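Local coordinates for extracellular PQQ-dependent sugar dehydrogenase (Coprinopsis cinerea, PDB 6JT6), which oxidises sugars with a pyrroloquinoline quinone cofactor and probably passes the electrons on through the haem of its cytochrome b domain, the part described here, at residues Y30-G38 against I174-Y185. Sequence-based numbering, arbitrary orientation.
Sequences YIFPSASGG and IGNARTTLYDYY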
ATOM      1  N   TYR A  30       5.029   3.698   3.477  1.00 12.65           N
ATOM      2  CA  TYR A  30       4.763   2.778   4.578  1.00 12.51           C
ATOM      3  C   TYR A  30       5.195   3.368   5.891  1.00 12.40           C
ATOM      4  O   TYR A  30       6.184   4.072   5.955  1.00 11.60           O
ATOM      5  CB  TYR A  30       5.477   1.421   4.395  1.00 13.38           C
ATOM      6  CG  TYR A  30       5.142   0.772   3.090  1.00 14.60           C
ATOM      7  CD1 TYR A  30       4.015  -0.063   2.977  1.00 15.44           C
ATOM      8  CD2 TYR A  30       5.919   1.039   1.934  1.00 14.74           C
ATOM      9  CE1 TYR A  30       3.685  -0.646   1.755  1.00 15.95           C
ATOM     10  CE2 TYR A  30       5.608   0.452   0.718  1.00 14.75           C
ATOM     11  CZ  TYR A  30       4.489  -0.373   0.638  1.00 15.94           C
ATOM     12  OH  TYR A  30       4.139  -0.949  -0.562  1.00 16.66           O
ATOM     13  N   ILE A  31       4.421   3.054   6.929  1.00 12.43           N
ATOM     14  CA  ILE A  31       4.769   3.350   8.304  1.00 13.67           C
ATOM     15  C   ILE A  31       4.592   2.048   9.078  1.00 14.07           C
ATOM     16  O   ILE A  31       3.545   1.428   8.971  1.00 14.55           O
ATOM     17  CB  ILE A  31       3.852   4.436   8.920  1.00 13.45           C
ATOM     18  CG1 ILE A  31       3.689   5.651   7.980  1.00 13.83           C
ATOM     19  CG2 ILE A  31       4.456   4.912  10.230  1.00 13.70           C
ATOM     20  CD1 ILE A  31       2.602   6.644   8.402  1.00 13.90           C
ATOM     21  N   PHE A  32       5.604   1.644   9.836  1.00 14.49           N
ATOM     22  CA  PHE A  32       5.532   0.398  10.610  1.00 16.28           C
ATOM     23  C   PHE A  32       5.628   0.770  12.088  1.00 16.49           C
ATOM     24  O   PHE A  32       6.216   1.808  12.423  1.00 15.44           O
ATOM     25  CB  PHE A  32       6.635  -0.619  10.203  1.00 15.84           C
ATOM     26  CG  PHE A  32       6.369  -1.327   8.904  1.00 16.75           C
ATOM     27  CD1 PHE A  32       5.948  -2.665   8.894  1.00 17.44           C
ATOM     28  CD2 PHE A  32       6.609  -0.698   7.681  1.00 16.81           C
ATOM     29  CE1 PHE A  32       5.702  -3.325   7.681  1.00 18.19           C
ATOM     30  CE2 PHE A  32       6.359  -1.354   6.476  1.00 16.72           C
ATOM     31  CZ  PHE A  32       5.899  -2.664   6.474  1.00 18.25           C
ATOM     32  N   PRO A  33       5.036  -0.063  12.974  1.00 18.71           N
ATOM     33  CA  PRO A  33       5.161   0.190  14.411  1.00 19.74           C
ATOM     34  C   PRO A  33       6.534  -0.220  14.931  1.00 23.81           C
ATOM     35  O   PRO A  33       7.197  -1.091  14.363  1.00 22.45           O
ATOM     36  CB  PRO A  33       4.053  -0.669  15.018  1.00 19.01           C
ATOM     37  CG  PRO A  33       3.873  -1.779  14.054  1.00 19.52           C
ATOM     38  CD  PRO A  33       4.112  -1.185  12.696  1.00 18.89           C
ATOM     39  N   SER A  34       6.920   0.410  16.026  1.00 29.80           N
ATOM     40  CA  SER A  34       8.208   0.219  16.663  1.00 37.93           C
ATOM     41  C   SER A  34       8.303  -1.064  17.502  1.00 44.96           C
ATOM     42  O   SER A  34       7.669  -2.078  17.183  1.00 41.68           O
ATOM     43  CB  SER A  34       8.495   1.435  17.539  1.00 39.42           C
ATOM     44  OG  SER A  34       9.855   1.451  17.918  1.00 46.74           O
ATOM     45  N   ALA A  35       9.139  -0.996  18.549  1.00 52.56           N
ATOM     46  CA  ALA A  35       9.358  -2.055  19.558  1.00 53.95           C
ATOM     47  C   ALA A  35       9.534  -1.423  20.950  1.00 57.76           C
ATOM     48  O   ALA A  35       9.311  -2.084  21.966  1.00 64.90           O
ATOM     49  CB  ALA A  35      10.567  -2.907  19.196  1.00 53.63           C
ATOM     50  N   SER A  36       9.929  -0.146  20.968  1.00 56.12           N
ATOM     51  CA  SER A  36      10.023   0.698  22.166  1.00 55.67           C
ATOM     52  C   SER A  36       8.632   1.057  22.702  1.00 57.05           C
ATOM     53  O   SER A  36       8.378   1.001  23.915  1.00 55.78           O
ATOM     54  CB  SER A  36      10.773   1.984  21.802  1.00 55.10           C
ATOM     55  OG  SER A  36      11.458   2.568  22.890  1.00 44.94           O
ATOM     56  N   GLY A  37       7.746   1.436  21.786  1.00 56.51           N
ATOM     57  CA  GLY A  37       6.357   1.764  22.103  1.00 69.91           C
ATOM     58  C   GLY A  37       5.454   1.113  21.075  1.00 76.89           C
ATOM     59  O   GLY A  37       5.836   0.996  19.907  1.00 77.23           O
ATOM     60  N   GLY A  38       4.261   0.696  21.507  1.00 80.68           N
ATOM     61  CA  GLY A  38       3.333  -0.071  20.666  1.00 87.88           C
ATOM     62  C   GLY A  38       3.988  -1.376  20.248  1.00 90.59           C
ATOM     63  O   GLY A  38       4.458  -1.502  19.108  1.00 89.74           O
ATOM     64  N   ILE A 174      13.719  -1.900   6.818  1.00 20.65           N
ATOM     65  CA  ILE A 174      12.412  -1.944   7.524  1.00 21.06           C
ATOM     66  C   ILE A 174      12.455  -1.155   8.838  1.00 21.45           C
ATOM     67  O   ILE A 174      11.521  -0.414   9.151  1.00 19.23           O
ATOM     68  CB  ILE A 174      11.915  -3.415   7.728  1.00 23.04           C
ATOM     69  CG1 ILE A 174      10.445  -3.483   8.154  1.00 24.29           C
ATOM     70  CG2 ILE A 174      12.770  -4.158   8.742  1.00 23.18           C
ATOM     71  CD1 ILE A 174       9.499  -2.999   7.066  1.00 24.12           C
ATOM     72  N   GLY A 175      13.545  -1.320   9.600  1.00 21.06           N
ATOM     73  CA  GLY A 175      13.753  -0.580  10.836  1.00 22.62           C
ATOM     74  C   GLY A 175      13.695   0.924  10.668  1.00 22.88           C
ATOM     75  O   GLY A 175      13.239   1.632  11.553  1.00 25.22           O
ATOM     76  N   ASN A 176      14.138   1.406   9.517  1.00 24.15           N
ATOM     77  CA  ASN A 176      13.975   2.803   9.161  1.00 26.67           C
ATOM     78  C   ASN A 176      12.535   3.259   8.917  1.00 26.27           C
ATOM     79  O   ASN A 176      12.246   4.471   8.984  1.00 26.00           O
ATOM     80  CB  ASN A 176      14.853   3.148   7.959  1.00 31.21           C
ATOM     81  CG  ASN A 176      16.053   3.990   8.353  1.00 38.24           C
ATOM     82  OD1 ASN A 176      17.216   3.565   8.228  1.00 42.05           O
ATOM     83  ND2 ASN A 176      15.778   5.186   8.859  1.00 37.66           N
ATOM     84  N   ALA A 177      11.649   2.308   8.611  1.00 23.13           N
ATOM     85  CA  ALA A 177      10.231   2.589   8.392  1.00 23.11           C
ATOM     86  C   ALA A 177       9.427   2.443   9.708  1.00 23.36           C
ATOM     87  O   ALA A 177       8.252   2.829   9.770  1.00 22.39           O
ATOM     88  CB  ALA A 177       9.681   1.700   7.280  1.00 20.66           C
ATOM     89  N   ARG A 178      10.076   1.911  10.755  1.00 22.31           N
ATOM     90  CA  ARG A 178       9.454   1.732  12.085  1.00 22.08           C
ATOM     91  C   ARG A 178       9.503   3.022  12.914  1.00 22.32           C
ATOM     92  O   ARG A 178      10.471   3.752  12.851  1.00 21.31           O
ATOM     93  CB  ARG A 178      10.070   0.543  12.850  1.00 22.35           C
ATOM     94  CG  ARG A 178       9.927  -0.793  12.134  1.00 22.28           C
ATOM     95  CD  ARG A 178      10.124  -2.019  13.044  1.00 24.83           C
ATOM     96  NE  ARG A 178       9.892  -3.270  12.298  1.00 23.54           N
ATOM     97  CZ  ARG A 178       8.705  -3.843  12.036  1.00 23.88           C
ATOM     98  NH1 ARG A 178       7.544  -3.347  12.482  1.00 22.82           N
ATOM     99  NH2 ARG A 178       8.679  -4.972  11.327  1.00 23.19           N
ATOM    100  N   THR A 179       8.441   3.306  13.672  1.00 20.67           N
ATOM    101  CA  THR A 179       8.379   4.532  14.492  1.00 20.97           C
ATOM    102  C   THR A 179       7.505   4.377  15.731  1.00 22.01           C
ATOM    103  O   THR A 179       6.403   3.806  15.673  1.00 21.76           O
ATOM    104  CB  THR A 179       7.957   5.807  13.693  1.00 21.48           C
ATOM    105  OG1 THR A 179       7.955   6.947  14.574  1.00 22.33           O
ATOM    106  CG2 THR A 179       6.549   5.675  13.077  1.00 20.78           C
ATOM    107  N   THR A 180       7.991   4.917  16.852  1.00 24.38           N
ATOM    108  CA  THR A 180       7.181   4.983  18.076  1.00 23.81           C
ATOM    109  C   THR A 180       6.004   5.948  17.873  1.00 21.59           C
ATOM    110  O   THR A 180       5.031   5.876  18.610  1.00 21.82           O
ATOM    111  CB  THR A 180       8.010   5.340  19.341  1.00 25.00           C
ATOM    112  OG1 THR A 180       8.644   6.604  19.151  1.00 25.14           O
ATOM    113  CG2 THR A 180       9.056   4.277  19.609  1.00 26.04           C
ATOM    114  N   LEU A 181       6.073   6.792  16.829  1.00 20.61           N
ATOM    115  CA  LEU A 181       4.952   7.677  16.442  1.00 19.43           C
ATOM    116  C   LEU A 181       3.764   6.960  15.730  1.00 18.69           C
ATOM    117  O   LEU A 181       2.775   7.608  15.391  1.00 17.63           O
ATOM    118  CB  LEU A 181       5.427   8.849  15.570  1.00 20.68           C
ATOM    119  CG  LEU A 181       6.223   9.935  16.311  1.00 21.89           C
ATOM    120  CD1 LEU A 181       6.726  10.932  15.301  1.00 21.76           C
ATOM    121  CD2 LEU A 181       5.405  10.629  17.404  1.00 22.24           C
ATOM    122  N   TYR A 182       3.866   5.646  15.560  1.00 16.82           N
ATOM    123  CA  TYR A 182       2.885   4.880  14.805  1.00 18.23           C
ATOM    124  C   TYR A 182       1.408   5.110  15.217  1.00 18.47           C
ATOM    125  O   TYR A 182       0.562   5.354  14.326  1.00 18.29           O
ATOM    126  CB  TYR A 182       3.234   3.396  14.814  1.00 16.73           C
ATOM    127  CG  TYR A 182       2.317   2.539  13.949  1.00 17.28           C
ATOM    128  CD1 TYR A 182       2.593   2.354  12.581  1.00 16.03           C
ATOM    129  CD2 TYR A 182       1.148   1.931  14.500  1.00 17.00           C
ATOM    130  CE1 TYR A 182       1.757   1.592  11.782  1.00 15.74           C
ATOM    131  CE2 TYR A 182       0.309   1.147  13.694  1.00 16.64           C
ATOM    132  CZ  TYR A 182       0.628   0.989  12.341  1.00 15.72           C
ATOM    133  OH  TYR A 182      -0.175   0.236  11.534  1.00 15.57           O
ATOM    134  N   ASP A 183       1.097   4.977  16.517  1.00 18.88           N
ATOM    135  CA  ASP A 183      -0.264   5.146  17.037  1.00 20.11           C
ATOM    136  C   ASP A 183      -0.792   6.551  16.767  1.00 19.00           C
ATOM    137  O   ASP A 183      -1.927   6.693  16.317  1.00 19.32           O
ATOM    138  CB  ASP A 183      -0.381   4.847  18.548  1.00 26.20           C
ATOM    139  CG  ASP A 183      -0.103   3.398  18.915  1.00 31.85           C
ATOM    140  OD1 ASP A 183      -0.486   2.450  18.183  1.00 36.51           O
ATOM    141  OD2 ASP A 183       0.508   3.211  19.994  1.00 37.83           O
ATOM    142  N   TYR A 184       0.027   7.578  17.018  1.00 17.74           N
ATOM    143  CA  TYR A 184      -0.311   8.979  16.719  1.00 17.43           C
ATOM    144  C   TYR A 184      -0.589   9.153  15.228  1.00 16.28           C
ATOM    145  O   TYR A 184      -1.607   9.748  14.848  1.00 14.83           O
ATOM    146  CB  TYR A 184       0.832   9.924  17.142  1.00 19.96           C
ATOM    147  CG  TYR A 184       0.672  11.351  16.669  1.00 23.82           C
ATOM    148  CD1 TYR A 184      -0.389  12.158  17.148  1.00 25.78           C
ATOM    149  CD2 TYR A 184       1.572  11.908  15.733  1.00 25.30           C
ATOM    150  CE1 TYR A 184      -0.540  13.476  16.713  1.00 28.99           C
ATOM    151  CE2 TYR A 184       1.432  13.228  15.292  1.00 28.49           C
ATOM    152  CZ  TYR A 184       0.374  14.007  15.784  1.00 29.55           C
ATOM    153  OH  TYR A 184       0.215  15.311  15.352  1.00 34.67           O
ATOM    154  N   TYR A 185       0.318   8.618  14.395  1.00 14.50           N
ATOM    155  CA  TYR A 185       0.160   8.663  12.943  1.00 14.02           C
ATOM    156  C   TYR A 185      -1.127   7.955  12.504  1.00 13.37           C
ATOM    157  O   TYR A 185      -1.849   8.468  11.649  1.00 13.29           O
ATOM    158  CB  TYR A 185       1.390   8.037  12.240  1.00 14.19           C
ATOM    159  CG  TYR A 185       2.605   8.949  12.150  1.00 15.21           C
ATOM    160  CD1 TYR A 185       2.497  10.338  12.371  1.00 14.42           C
ATOM    161  CD2 TYR A 185       3.869   8.429  11.809  1.00 15.57           C
ATOM    162  CE1 TYR A 185       3.620  11.173  12.279  1.00 16.37           C
ATOM    163  CE2 TYR A 185       4.992   9.264  11.655  1.00 15.62           C
ATOM    164  CZ  TYR A 185       4.876  10.629  11.904  1.00 16.77           C
ATOM    165  OH  TYR A 185       5.983  11.474  11.760  1.00 16.10           O
TER
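Phe32 meets the chain that passes it with its ring laid flat against the tip of Ile174. CD1 of Ile174 stands almost over the middle of the ring, 3.5 Å from its centroid, a CH-pi contact that a slender isoleucine end can make with little offset. The Ala177 methyl adds a small bump obliquely beside the ring.

Two backbone bonds flank Arg178 and join strand 26-33 to the short strand 178-179 in parallel: Phe32 N gives to Ala177 O at 2.9 Å, and Thr179 N to Phe32 O. On the Phe32 side, Arg178 runs out with its aliphatic stem beside Phe32 CB and then along the carbonyl of Pro33. Its NH1 donates to Pro33 O at 3.0 Å, nearly straight (167°) and in the plane of both groups. With Thr135 O taking NE and Pro134 O taking NH2, three carbonyls grip the guanidinium and fix its orientation.

Tyr182 swings its ring back over the strand, CG anti to the backbone N (chi1 -175°). Pro33 CD makes a CH-pi contact over one face, 4.0 Å from the ring centroid and offset toward the rim; the two side chains point the same way. The ring's edge meets Ile31 O (3.3 Å from Tyr182 CE1). Ile31 CG2 enters the notch between Thr179 CG2, 3.6 Å away, the Tyr182 ring and the edge of Tyr185. Farther out, the Thr180 methyl tucks against a loop of small serines, CG2 3.4 Å from Ser34 OG.

Thr179 serves twice, its methyl facing Ile31 and its OG1 accepting from Leu181 N to cap the turn into helix 182-191. In this cytochrome domain of the cellobiose dehydrogenase type, strand 26-33, whose Tyr30 side chain lies about 9 Å from the haem, pairs antiparallel with strands 15-21 and 43-51 and, at its end, parallel with 178-179. The chain thus joins the sheet before turning into the helix; Tyr182 OH bonds Glu43, Tyr185 OH bonds Thr15, and the ring of Phe32 stacks with Phe44.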